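Local coordinates for nitrate transport protein (Xanthomonas axonopodis pv. citri, PDB 3KSX) that probably binds alkanesulfonates in the periplasm and delivers them to an ABC-type importer, at residues L101-E113 and H270-V283. Numbering follows the deposited sequence.
Sequences LYVGWVPPTPKAE and HRPPASVQPLSAQV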
# COMPACT_ATOMS: atom_id res chain seq x y z
N LEU A 101 4.82 7.20 -13.90
CA LEU A 101 4.26 8.43 -13.48
C LEU A 101 3.41 8.20 -12.22
O LEU A 101 2.82 7.14 -12.09
CB LEU A 101 3.34 8.96 -14.62
CG LEU A 101 4.03 9.51 -15.85
CD1 LEU A 101 2.90 9.84 -16.88
CD2 LEU A 101 4.90 10.76 -15.55
N TYR A 102 3.33 9.21 -11.34
CA TYR A 102 2.35 9.24 -10.24
C TYR A 102 1.15 9.94 -10.83
O TYR A 102 1.30 11.07 -11.24
CB TYR A 102 2.90 10.13 -9.11
CG TYR A 102 4.10 9.58 -8.39
CD1 TYR A 102 5.40 9.70 -8.95
CD2 TYR A 102 3.97 8.99 -7.15
CE1 TYR A 102 6.58 9.23 -8.23
CE2 TYR A 102 5.08 8.53 -6.43
CZ TYR A 102 6.37 8.61 -6.98
OH TYR A 102 7.49 8.16 -6.24
N VAL A 103 -0.04 9.33 -10.83
CA VAL A 103 -1.17 9.92 -11.54
C VAL A 103 -2.34 10.15 -10.52
O VAL A 103 -3.38 10.75 -10.83
CB VAL A 103 -1.62 8.99 -12.75
CG1 VAL A 103 -0.41 8.81 -13.74
CG2 VAL A 103 -2.14 7.57 -12.19
N GLY A 104 -2.16 9.67 -9.31
CA GLY A 104 -3.19 9.85 -8.31
C GLY A 104 -2.68 9.58 -6.92
O GLY A 104 -1.66 8.89 -6.74
N TRP A 105 -3.36 10.18 -5.93
CA TRP A 105 -2.89 10.10 -4.52
C TRP A 105 -3.98 9.60 -3.61
O TRP A 105 -5.14 10.04 -3.78
CB TRP A 105 -2.32 11.46 -4.05
CG TRP A 105 -2.14 11.58 -2.53
CD1 TRP A 105 -1.31 10.87 -1.76
CD2 TRP A 105 -2.94 12.37 -1.63
NE1 TRP A 105 -1.44 11.23 -0.41
CE2 TRP A 105 -2.46 12.13 -0.32
CE3 TRP A 105 -3.98 13.28 -1.83
CZ2 TRP A 105 -3.01 12.76 0.82
CZ3 TRP A 105 -4.57 13.84 -0.72
CH2 TRP A 105 -4.07 13.60 0.60
N VAL A 106 -3.61 8.71 -2.68
CA VAL A 106 -4.52 7.99 -1.82
C VAL A 106 -4.13 8.46 -0.41
O VAL A 106 -2.99 8.24 0.02
CB VAL A 106 -4.24 6.44 -1.87
CG1 VAL A 106 -5.17 5.73 -0.91
CG2 VAL A 106 -4.43 5.86 -3.31
N PRO A 107 -5.02 9.16 0.30
CA PRO A 107 -4.60 9.61 1.62
C PRO A 107 -4.24 8.48 2.63
O PRO A 107 -4.61 7.30 2.46
CB PRO A 107 -5.80 10.39 2.07
CG PRO A 107 -6.40 10.87 0.68
CD PRO A 107 -6.40 9.57 0.03
N PRO A 108 -3.45 8.82 3.64
CA PRO A 108 -2.92 7.70 4.41
C PRO A 108 -3.92 7.10 5.40
O PRO A 108 -4.96 7.71 5.75
CB PRO A 108 -1.76 8.37 5.23
CG PRO A 108 -2.26 9.79 5.41
CD PRO A 108 -2.88 10.10 4.06
N THR A 109 -3.63 5.89 5.85
CA THR A 109 -4.47 5.17 6.82
C THR A 109 -3.58 4.68 7.96
O THR A 109 -3.19 3.49 8.02
CB THR A 109 -5.24 3.99 6.13
OG1 THR A 109 -4.33 3.17 5.46
CG2 THR A 109 -6.15 4.50 5.08
N PRO A 110 -3.16 5.62 8.86
CA PRO A 110 -2.05 5.33 9.70
C PRO A 110 -2.39 4.25 10.74
O PRO A 110 -1.51 3.54 11.21
CB PRO A 110 -1.79 6.67 10.41
CG PRO A 110 -3.17 7.50 10.24
CD PRO A 110 -3.56 7.05 8.90
N LYS A 111 -3.65 4.13 11.13
CA LYS A 111 -4.02 3.10 12.09
C LYS A 111 -3.89 1.71 11.50
O LYS A 111 -3.74 0.71 12.25
CB LYS A 111 -5.48 3.34 12.52
CG LYS A 111 -5.64 4.57 13.43
CD LYS A 111 -7.15 4.95 13.45
CE LYS A 111 -7.44 5.89 14.61
NZ LYS A 111 -8.10 5.12 15.69
N ALA A 112 -3.95 1.62 10.18
CA ALA A 112 -3.91 0.38 9.47
C ALA A 112 -2.46 -0.03 9.15
O ALA A 112 -2.28 -1.02 8.46
CB ALA A 112 -4.76 0.44 8.24
N GLU A 113 -1.45 0.78 9.52
CA GLU A 113 -0.03 0.40 9.31
C GLU A 113 0.56 0.09 10.67
O GLU A 113 0.60 0.98 11.51
CB GLU A 113 0.85 1.51 8.70
CG GLU A 113 0.32 1.99 7.39
CD GLU A 113 0.97 1.25 6.18
OE1 GLU A 113 1.78 0.27 6.33
OE2 GLU A 113 0.69 1.75 5.06
N HIS A 270 -10.49 1.23 11.14
CA HIS A 270 -9.13 1.80 11.05
C HIS A 270 -8.88 2.79 9.93
O HIS A 270 -7.77 3.33 9.84
CB HIS A 270 -8.07 0.71 10.86
CG HIS A 270 -8.04 -0.29 11.97
ND1 HIS A 270 -7.72 -1.61 11.77
CD2 HIS A 270 -8.34 -0.16 13.28
CE1 HIS A 270 -7.78 -2.25 12.92
NE2 HIS A 270 -8.16 -1.39 13.85
N ARG A 271 -9.85 2.96 9.04
CA ARG A 271 -9.63 3.80 7.88
C ARG A 271 -10.52 5.00 7.89
O ARG A 271 -11.74 4.82 7.81
CB ARG A 271 -10.00 3.04 6.61
CG ARG A 271 -9.11 1.90 6.26
CD ARG A 271 -9.70 1.24 5.05
NE ARG A 271 -9.81 2.20 3.96
CZ ARG A 271 -8.82 2.45 3.12
NH1 ARG A 271 -7.63 1.82 3.25
NH2 ARG A 271 -9.00 3.34 2.15
N PRO A 272 -9.95 6.23 7.88
CA PRO A 272 -10.82 7.42 7.57
C PRO A 272 -11.14 7.33 6.08
O PRO A 272 -10.49 6.54 5.41
CB PRO A 272 -9.89 8.62 7.84
CG PRO A 272 -8.44 8.08 7.69
CD PRO A 272 -8.50 6.56 7.94
N PRO A 273 -12.12 8.11 5.55
CA PRO A 273 -12.16 8.18 4.05
C PRO A 273 -10.78 8.41 3.39
O PRO A 273 -9.92 9.12 3.98
CB PRO A 273 -13.10 9.34 3.77
CG PRO A 273 -14.10 9.24 4.95
CD PRO A 273 -13.28 8.78 6.17
N ALA A 274 -10.56 7.80 2.21
CA ALA A 274 -9.26 7.87 1.49
C ALA A 274 -9.38 7.68 -0.03
O ALA A 274 -8.84 6.71 -0.59
CB ALA A 274 -8.21 6.88 2.07
N SER A 275 -10.10 8.60 -0.69
CA SER A 275 -10.36 8.53 -2.12
C SER A 275 -9.13 8.96 -2.94
O SER A 275 -8.38 9.88 -2.55
CB SER A 275 -11.59 9.40 -2.45
OG SER A 275 -11.42 10.68 -1.90
N VAL A 276 -8.92 8.33 -4.08
CA VAL A 276 -7.82 8.74 -4.95
C VAL A 276 -8.14 10.12 -5.51
O VAL A 276 -9.26 10.36 -5.92
CB VAL A 276 -7.46 7.70 -6.03
CG1 VAL A 276 -8.62 7.43 -6.94
CG2 VAL A 276 -6.21 8.17 -6.84
N GLN A 277 -7.20 11.05 -5.40
CA GLN A 277 -7.33 12.41 -6.00
C GLN A 277 -5.98 12.87 -6.52
O GLN A 277 -4.94 12.13 -6.36
CB GLN A 277 -7.80 13.35 -4.95
CG GLN A 277 -7.13 13.05 -3.61
CD GLN A 277 -7.91 13.66 -2.46
OE1 GLN A 277 -8.72 13.00 -1.80
NE2 GLN A 277 -7.63 14.92 -2.19
N PRO A 278 -5.96 14.07 -7.11
CA PRO A 278 -4.75 14.55 -7.68
C PRO A 278 -3.73 14.81 -6.61
O PRO A 278 -4.07 15.05 -5.45
CB PRO A 278 -5.15 15.89 -8.29
CG PRO A 278 -6.60 15.77 -8.58
CD PRO A 278 -7.08 14.98 -7.39
N LEU A 279 -2.49 14.69 -6.98
CA LEU A 279 -1.38 15.01 -6.08
C LEU A 279 -1.33 16.51 -5.82
O LEU A 279 -1.43 17.35 -6.74
CB LEU A 279 -0.00 14.49 -6.62
CG LEU A 279 0.22 12.94 -6.51
CD1 LEU A 279 -0.43 12.12 -7.63
CD2 LEU A 279 1.71 12.68 -6.56
N SER A 280 -1.20 16.84 -4.55
CA SER A 280 -1.08 18.27 -4.17
C SER A 280 0.40 18.60 -4.01
O SER A 280 1.23 17.68 -3.85
CB SER A 280 -1.82 18.46 -2.81
OG SER A 280 -1.13 17.78 -1.76
N ALA A 281 0.74 19.91 -3.93
CA ALA A 281 2.09 20.32 -3.69
C ALA A 281 2.74 19.74 -2.45
O ALA A 281 3.87 19.23 -2.49
CB ALA A 281 2.22 21.84 -3.78
N GLN A 282 1.99 19.72 -1.35
CA GLN A 282 2.52 19.23 -0.10
C GLN A 282 2.76 17.72 -0.14
O GLN A 282 3.71 17.26 0.44
CB GLN A 282 1.60 19.61 1.09
CG GLN A 282 1.56 21.11 1.42
CD GLN A 282 2.94 21.72 1.51
OE1 GLN A 282 3.26 22.64 0.75
NE2 GLN A 282 3.76 21.22 2.41
N VAL A 283 1.90 16.96 -0.81
CA VAL A 283 2.06 15.53 -0.97
C VAL A 283 3.35 15.21 -1.77
O VAL A 283 4.22 14.37 -1.36
CB VAL A 283 0.78 14.92 -1.62
CG1 VAL A 283 1.10 13.62 -2.18
CG2 VAL A 283 -0.49 14.88 -0.59
O HOH W 1 -6.19 5.33 9.97
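W105 and Q277 join two chain segments in a single antiparallel bridge, by which the extended linker 270-280 runs antiparallel first beside 107-112, then along the end of strand 100-106, an edge strand of its five-stranded sheet. This hydrogen-bonded pair is closed by W105 N to Q277 O, and by Q277 N to W105 O at 2.8 Å. The W105 carbonyl oxygen is also met by V276 CA at 3.2 Å, a CA-H...O contact.

The indole of W105 carries the apolar part. With CG anti to the backbone N (chi1 165°), the ring swings beneath the first turn of helix 281-296, and V283 CG2 sits over the centre of its six-membered ring, 3.5 Å from the centroid, a CH-pi contact. P107 N lies over the opposite face, offset toward the rim, while NE1 is hydrogen-bonded to T210 O. S280 is the N-cap of that helix, its OG accepting from V283 N, which helps to set the turn that bears the valine. L279 fills in alongside: CG meets W105 CB, and CD2 reaches Y102 CB at 3.8 Å.

In this two-lobed periplasmic-binding-protein fold, 107-112 leads from one sheet into strand 113-118 of the other, making it one of the crossing segments between lobes. V103 and G104 form a classic beta bulge against F214 just before the bridge.

Farther along, direct bonds give way to looser contacts. A274 CB packs on P107 CD, and T109 CG2 lies 3.5 Å above the R271 guanidinium plane, while T109 OG1 makes a weak hydrogen bond to the bound MOPS. A water accepts a hydrogen bond from K111 N and donates one to H270 O at 2.6 Å; H270 ND1 is hydrogen-bonded to D186 OD2.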